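PDB 3IV6: putative Zn-dependent Alcohol Dehydrogenase from Rhodobacter sphaeroides, which binds S-adenosylmethionine in a Rossmann-like alpha/beta domain and, despite its name, is probably a methyltransferase. Local coordinates for residues A[137-141]-A[142-146]; A[153-156]-A[157-161]; A[197-200]-A[201-205]. All blocks are in the same frame, centred on the assembly; numbering follows the deposited sequence.

Interaction 1 of 3, residues A[137-141]-A[142-146]; sequences SLVGS and GTVRA
Val139 and Val144 face each other across a type II' beta turn, Val139 to Gly142, that reverses the chain between helix 125-139 and strand 143-149. This is the helix-to-strand return of a beta-alpha-beta unit in the Rossmann-like domain, and strand 113-117 is the unit's first strand.

Backbone hydrogen bonding closes the turn. Gly142 N donates to Val139 O over 2.7 Å with an N-H...O angle of 143°. Glycine suits both places: Gly140 leaves the helix with positive phi (50°), and Gly142, without a side chain, sits easily beside Val139 O. Ser141, small and polar, suits the solvent-exposed corner; its carbonyl oxygen accepts from Arg259.

A water lies in the mouth of the turn, 3.0 Å from Gly140 O and 2.6 Å from Gly142 O. It is placed to donate to each of them, though other acceptors nearby may compete for its two protons.

The apolar contact lies on the inner side. Branched valines fit here because each offers methyls without a long, flexible chain. The two side chains cross at about a right angle, and Val114, Met135, Leu136 and Phe256 add to the surrounding core. With Val144 CG1 anti to its backbone N (chi1 174°), the other methyl is left to face the helix: Val144 CG2 sits 3.7 Å from Val139 CG1 and 3.8 Å from Val139 CG2.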
loop_
_atom_site.group_PDB
_atom_site.type_symbol
_atom_site.label_atom_id
_atom_site.label_comp_id
_atom_site.label_asym_id
_atom_site.label_seq_id
_atom_site.Cartn_x
_atom_site.Cartn_y
_atom_site.Cartn_z
ATOM N N SER A 137 -7.854 -1.056 -13.874
ATOM C CA SER A 137 -7.420 -0.648 -15.183
ATOM C C SER A 137 -6.254 -1.510 -15.669
ATOM O O SER A 137 -6.197 -1.864 -16.842
ATOM C CB SER A 137 -7.037 0.822 -15.141
ATOM O OG SER A 137 -6.534 1.252 -16.379
ATOM N N LEU A 138 -5.339 -1.837 -14.764
ATOM C CA LEU A 138 -4.185 -2.662 -15.104
ATOM C C LEU A 138 -4.614 -4.065 -15.517
ATOM O O LEU A 138 -4.114 -4.614 -16.500
ATOM C CB LEU A 138 -3.213 -2.735 -13.926
ATOM C CG LEU A 138 -2.458 -1.447 -13.588
ATOM C CD1 LEU A 138 -1.555 -1.653 -12.382
ATOM C CD2 LEU A 138 -1.657 -0.964 -14.787
ATOM N N VAL A 139 -5.542 -4.642 -14.761
ATOM C CA VAL A 139 -5.825 -6.070 -14.851
ATOM C C VAL A 139 -6.811 -6.368 -15.975
ATOM O O VAL A 139 -6.979 -7.519 -16.378
ATOM C CB VAL A 139 -6.390 -6.617 -13.526
ATOM C CG1 VAL A 139 -5.367 -6.468 -12.411
ATOM C CG2 VAL A 139 -7.687 -5.907 -13.170
ATOM N N GLY A 140 -7.460 -5.323 -16.478
ATOM C CA GLY A 140 -8.620 -5.486 -17.335
ATOM C C GLY A 140 -9.646 -6.435 -16.747
ATOM O O GLY A 140 -10.436 -6.054 -15.884
ATOM N N SER A 141 -9.633 -7.677 -17.219
ATOM C CA SER A 141 -10.565 -8.689 -16.737
ATOM C C SER A 141 -9.881 -9.658 -15.779
ATOM O O SER A 141 -10.390 -10.746 -15.512
ATOM C CB SER A 141 -11.179 -9.455 -17.911
ATOM O OG SER A 141 -10.174 -10.052 -18.712
ATOM N N GLY A 142 -8.723 -9.257 -15.266
ATOM C CA GLY A 142 -7.964 -10.088 -14.351
ATOM C C GLY A 142 -8.428 -9.943 -12.914
ATOM O O GLY A 142 -9.515 -9.428 -12.652
ATOM N N THR A 143 -7.598 -10.397 -11.981
ATOM C CA THR A 143 -7.931 -10.331 -10.561
ATOM C C THR A 143 -7.017 -9.355 -9.822
ATOM O O THR A 143 -5.823 -9.275 -10.105
ATOM C CB THR A 143 -7.845 -11.745 -9.947
ATOM O OG1 THR A 143 -8.637 -12.646 -10.742
ATOM C CG2 THR A 143 -8.308 -11.752 -8.484
ATOM N N VAL A 144 -7.587 -8.584 -8.906
ATOM C CA VAL A 144 -6.794 -7.719 -8.035
ATOM C C VAL A 144 -6.852 -8.335 -6.662
ATOM O O VAL A 144 -7.933 -8.682 -6.178
ATOM C CB VAL A 144 -7.380 -6.291 -7.969
ATOM C CG1 VAL A 144 -6.630 -5.342 -6.904
ATOM C CG2 VAL A 144 -7.375 -5.693 -9.359
ATOM N N ARG A 145 -5.686 -8.496 -6.045
ATOM C CA ARG A 145 -5.621 -8.926 -4.654
ATOM C C ARG A 145 -4.950 -7.841 -3.842
ATOM O O ARG A 145 -3.772 -7.494 -4.037
ATOM C CB ARG A 145 -4.896 -10.260 -4.548
ATOM C CG ARG A 145 -5.602 -11.404 -5.304
ATOM C CD ARG A 145 -4.808 -12.662 -5.233
ATOM N NE ARG A 145 -5.555 -13.772 -5.806
ATOM C CZ ARG A 145 -5.081 -15.007 -5.996
ATOM N NH1 ARG A 145 -5.882 -15.940 -6.527
ATOM N NH2 ARG A 145 -3.832 -15.321 -5.661
ATOM N N ALA A 146 -5.730 -7.254 -2.951
ATOM C CA ALA A 146 -5.245 -6.106 -2.158
ATOM C C ALA A 146 -5.552 -6.272 -0.666
ATOM O O ALA A 146 -6.708 -6.361 -0.280
ATOM C CB ALA A 146 -5.849 -4.794 -2.686
HETATM O O HOH W 1 -11.410 -7.928 -13.714
#

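Interaction 2 of 3, residues A[153-156]-A[157-161]; sequences YDID and LKLIE
Leu159 packs back against Ile155 and Asp156 within the first turns of helix 154-164, where Tyr153 is the N-cap residue. Its CB lies beside two carbonyl oxygens, 3.2 Å from Asp156 O and 3.4 Å from Ile155 O. CG stands anti to the carbonyl carbon (chi1 -79°), a setting that turns the side chain back toward the preceding helical turn; there CG lies close to Ile155 O and meets Ile155 CG1 at 4.1 Å, the two side chains passing at a slant. At the tip, CD1 also stays near Ile155 O and reaches 4.1 Å from Asp156 OD1. Leucine and isoleucine suit this buried face, which Phe180, Phe182, Ala192 and Leu193 also help to cover.

The first two backbone bonds across the contact are weak and the next two firmer. Leu157 N to Tyr153 O and Lys158 N to Asp154 O are the weak pair, whereas Leu159 N donates to Ile155 O at 2.9 Å. Ile160 N donates to Asp156 O at 2.8 Å.

The Asp156 side chain folds back toward the N-cap. Its OD2 accepts from Tyr153 N at 2.8 Å, the donor arriving from above the carboxylate plane. This is one half of a capping box: the third residue of the helix holds the N-cap amide, while tyrosine at the N-cap offers no short polar side chain to return the bond. Tyr153 instead sends its hydroxyl to Arg122, and Lys149 makes a cation-pi contact with its ring.

Asp156 OD2 also forms a salt bridge with Arg216. Aspartate therefore suits this buried site: the arginine, the amide and the nearby helix start would together probably favour its ionised form and fix the orientation of the carboxylate.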
loop_
_atom_site.group_PDB
_atom_site.type_symbol
_atom_site.label_atom_id
_atom_site.label_comp_id
_atom_site.label_asym_id
_atom_site.label_seq_id
_atom_site.Cartn_x
_atom_site.Cartn_y
_atom_site.Cartn_z
ATOM N N TYR A 153 -3.876 1.792 13.935
ATOM C CA TYR A 153 -2.503 1.390 14.229
ATOM C C TYR A 153 -2.147 1.657 15.714
ATOM O O TYR A 153 -2.801 2.454 16.387
ATOM C CB TYR A 153 -1.560 2.158 13.323
ATOM C CG TYR A 153 -1.509 1.663 11.890
ATOM C CD1 TYR A 153 -0.447 0.882 11.454
ATOM C CD2 TYR A 153 -2.505 1.978 10.975
ATOM C CE1 TYR A 153 -0.384 0.430 10.171
ATOM C CE2 TYR A 153 -2.451 1.519 9.677
ATOM C CZ TYR A 153 -1.383 0.750 9.289
ATOM O OH TYR A 153 -1.285 0.272 8.002
ATOM N N ASP A 154 -1.128 0.993 16.244
ATOM C CA ASP A 154 -0.736 1.255 17.625
ATOM C C ASP A 154 -0.432 2.733 17.793
ATOM O O ASP A 154 -0.895 3.377 18.735
ATOM C CB ASP A 154 0.478 0.415 18.021
ATOM C CG ASP A 154 0.153 -1.093 18.134
ATOM O OD1 ASP A 154 1.128 -1.887 18.101
ATOM O OD2 ASP A 154 -1.048 -1.480 18.253
ATOM N N ILE A 155 0.325 3.285 16.858
ATOM C CA ILE A 155 0.593 4.706 16.877
ATOM C C ILE A 155 -0.675 5.562 16.876
ATOM O O ILE A 155 -0.652 6.712 17.307
ATOM C CB ILE A 155 1.473 5.173 15.715
ATOM C CG1 ILE A 155 1.753 6.671 15.896
ATOM C CG2 ILE A 155 0.765 4.954 14.407
ATOM C CD1 ILE A 155 2.765 7.282 14.947
ATOM N N ASP A 156 -1.776 5.029 16.382
ATOM C CA ASP A 156 -2.971 5.851 16.295
ATOM C C ASP A 156 -3.460 6.070 17.702
ATOM O O ASP A 156 -3.838 7.182 18.074
ATOM C CB ASP A 156 -4.071 5.187 15.447
ATOM C CG ASP A 156 -3.750 5.175 13.940
ATOM O OD1 ASP A 156 -2.817 5.915 13.543
ATOM O OD2 ASP A 156 -4.429 4.426 13.172
ATOM N N LEU A 157 -3.454 4.990 18.478
ATOM C CA LEU A 157 -3.854 5.028 19.878
ATOM C C LEU A 157 -3.009 6.068 20.718
ATOM O O LEU A 157 -3.548 6.834 21.506
ATOM C CB LEU A 157 -3.835 3.603 20.461
ATOM C CG LEU A 157 -4.729 2.519 19.807
ATOM C CD1 LEU A 157 -4.480 1.095 20.373
ATOM C CD2 LEU A 157 -6.220 2.850 19.888
ATOM N N LYS A 158 -1.698 6.120 20.529
ATOM C CA LYS A 158 -0.932 7.178 21.147
ATOM C C LYS A 158 -1.340 8.545 20.574
ATOM O O LYS A 158 -1.401 9.524 21.311
ATOM C CB LYS A 158 0.570 6.960 20.972
ATOM C CG LYS A 158 1.060 5.589 21.429
ATOM C CD LYS A 158 1.670 5.604 22.833
ATOM C CE LYS A 158 0.600 5.761 23.912
ATOM N NZ LYS A 158 1.195 5.669 25.286
ATOM N N LEU A 159 -1.623 8.616 19.275
ATOM C CA LEU A 159 -2.032 9.879 18.657
ATOM C C LEU A 159 -3.328 10.455 19.249
ATOM O O LEU A 159 -3.396 11.649 19.576
ATOM C CB LEU A 159 -2.180 9.741 17.145
ATOM C CG LEU A 159 -0.905 9.758 16.302
ATOM C CD1 LEU A 159 -1.255 9.461 14.859
ATOM C CD2 LEU A 159 -0.171 11.079 16.409
ATOM N N ILE A 160 -4.358 9.623 19.360
ATOM C CA ILE A 160 -5.590 10.032 20.028
ATOM C C ILE A 160 -5.289 10.531 21.465
ATOM O O ILE A 160 -5.695 11.627 21.847
ATOM C CB ILE A 160 -6.657 8.874 20.077
ATOM C CG1 ILE A 160 -6.815 8.156 18.722
ATOM C CG2 ILE A 160 -7.976 9.363 20.599
ATOM C CD1 ILE A 160 -7.095 9.036 17.550
ATOM N N GLU A 161 -4.572 9.726 22.247
ATOM C CA GLU A 161 -4.329 10.009 23.662
ATOM C C GLU A 161 -3.611 11.338 23.819
ATOM O O GLU A 161 -4.154 12.267 24.420
ATOM C CB GLU A 161 -3.531 8.856 24.312
ATOM C CG GLU A 161 -2.945 9.088 25.725
ATOM C CD GLU A 161 -2.291 7.818 26.349
ATOM O OE1 GLU A 161 -1.442 7.973 27.264
ATOM O OE2 GLU A 161 -2.623 6.673 25.932
#

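Interaction 3 of 3, residues A[197-200]-A[201-205]; sequences GLID and KPTLL
The backbone passes from an extended conformation at Asp200 (psi 163°) straight into helix 201-210, whose first turn is closed by Leu204 N donating to Asp200 O at 3.0 Å; a weak bond from Thr203 N reaches the same oxygen.

Asp200 is the N-cap. Its CG is held between the backbone N and the carbonyl carbon (chi1 55°), which swings the carboxylate over the start of the helix. There OD2 takes two bonds from Thr203: the amide N donates at 3.0 Å, nearly in line with the C-O bond, and the hydroxyl OG1 donates at 2.7 Å on the syn side, close to the carboxylate plane. Aspartate, with a short chain that brings one carboxylate oxygen to both donors, suits the cap, and threonine supplies a second donor close to its own amide. Pro202 fits the first turn because no backbone N-H is required of it, and its CD rests 3.6 Å from Asp200 OD2.

On the apolar side, Ile199 CG2 approaches Thr203 CB at 3.7 Å and Leu204 CD2 at 4.2 Å. The contact between Ile199, just before the cap, and Leu204 forms a hydrophobic staple. Ile24 packs on Ile199 and Leu193 on Leu204, while Ile17 touches Thr203.

Cap and staple together hold the helix start, one polar and one apolar. Two donors on one oxygen, beside the positive end of the helix dipole, would probably keep Asp200 ionised.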
loop_
_atom_site.group_PDB
_atom_site.type_symbol
_atom_site.label_atom_id
_atom_site.label_comp_id
_atom_site.label_asym_id
_atom_site.label_seq_id
_atom_site.Cartn_x
_atom_site.Cartn_y
_atom_site.Cartn_z
ATOM N N GLY A 197 10.601 -1.904 13.785
ATOM C CA GLY A 197 11.846 -2.607 13.623
ATOM C C GLY A 197 12.981 -1.857 14.288
ATOM O O GLY A 197 12.919 -1.581 15.472
ATOM N N LEU A 198 14.024 -1.548 13.539
ATOM C CA LEU A 198 15.164 -0.870 14.121
ATOM C C LEU A 198 15.482 0.463 13.442
ATOM O O LEU A 198 16.602 0.987 13.592
ATOM C CB LEU A 198 16.427 -1.734 14.072
ATOM C CG LEU A 198 16.488 -3.229 14.327
ATOM C CD1 LEU A 198 17.876 -3.692 13.937
ATOM C CD2 LEU A 198 16.147 -3.603 15.735
ATOM N N ILE A 199 14.520 1.008 12.699
ATOM C CA ILE A 199 14.686 2.348 12.142
ATOM C C ILE A 199 14.583 3.389 13.275
ATOM O O ILE A 199 13.691 3.297 14.156
ATOM C CB ILE A 199 13.666 2.666 11.013
ATOM C CG1 ILE A 199 13.638 1.573 9.941
ATOM C CG2 ILE A 199 14.022 3.983 10.349
ATOM C CD1 ILE A 199 12.425 1.648 9.059
ATOM N N ASP A 200 15.495 4.367 13.250
ATOM C CA ASP A 200 15.613 5.364 14.340
ATOM C C ASP A 200 14.551 6.477 14.328
ATOM O O ASP A 200 13.883 6.712 13.307
ATOM C CB ASP A 200 17.000 6.002 14.326
ATOM C CG ASP A 200 17.345 6.608 12.975
ATOM O OD1 ASP A 200 18.481 6.395 12.512
ATOM O OD2 ASP A 200 16.481 7.294 12.375
ATOM N N LYS A 201 14.413 7.177 15.455
ATOM C CA LYS A 201 13.350 8.179 15.586
ATOM C C LYS A 201 13.413 9.293 14.549
ATOM O O LYS A 201 12.403 9.649 13.982
ATOM C CB LYS A 201 13.254 8.745 17.002
ATOM C CG LYS A 201 12.212 8.047 17.881
ATOM C CD LYS A 201 12.329 6.515 17.784
ATOM C CE LYS A 201 11.009 5.774 18.136
ATOM N NZ LYS A 201 11.094 4.330 17.764
ATOM N N PRO A 202 14.602 9.847 14.289
ATOM C CA PRO A 202 14.641 10.909 13.266
ATOM C C PRO A 202 14.061 10.466 11.928
ATOM O O PRO A 202 13.373 11.250 11.233
ATOM C CB PRO A 202 16.138 11.204 13.129
ATOM C CG PRO A 202 16.679 10.876 14.466
ATOM C CD PRO A 202 15.892 9.704 14.986
ATOM N N THR A 203 14.357 9.217 11.566
ATOM C CA THR A 203 13.936 8.729 10.274
ATOM C C THR A 203 12.429 8.467 10.298
ATOM O O THR A 203 11.733 8.761 9.323
ATOM C CB THR A 203 14.784 7.543 9.766
ATOM O OG1 THR A 203 16.158 7.927 9.729
ATOM C CG2 THR A 203 14.404 7.191 8.341
ATOM N N LEU A 204 11.905 8.013 11.425
ATOM C CA LEU A 204 10.476 7.751 11.491
ATOM C C LEU A 204 9.682 9.035 11.343
ATOM O O LEU A 204 8.868 9.178 10.409
ATOM C CB LEU A 204 10.114 7.004 12.773
ATOM C CG LEU A 204 10.607 5.557 12.702
ATOM C CD1 LEU A 204 10.274 4.742 13.956
ATOM C CD2 LEU A 204 10.032 4.900 11.439
ATOM N N LEU A 205 9.946 9.959 12.267
ATOM C CA LEU A 205 9.306 11.258 12.330
ATOM C C LEU A 205 9.226 11.843 10.957
ATOM O O LEU A 205 8.161 12.285 10.533
ATOM C CB LEU A 205 10.113 12.204 13.208
ATOM C CG LEU A 205 9.460 13.555 13.528
ATOM C CD1 LEU A 205 8.371 13.318 14.538
ATOM C CD2 LEU A 205 10.456 14.580 14.046
#

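The three contacts come in series along the chain. Interaction 1 leads into strand 143-149 of the central mixed sheet, and that strand is followed by helix 154-164, where interaction 2 lies; their centres are about 33 Å apart. Interaction 3, at the start of helix 201-210, is about 34 Å from interaction 1 and about 17 Å from interaction 2, centre to centre. Leu193 packs on both Ile155 and Leu204, linking interactions 2 and 3. The strand order 3-2-1-4-5-7-6 and the bound S-adenosylmethionine are as in class I methyltransferases. Interaction 1 belongs to that Rossmann-like core; 2 and 3 start helices across the chain's centre from it, the Tyr153 side chain about 7 Å from the bound ligand.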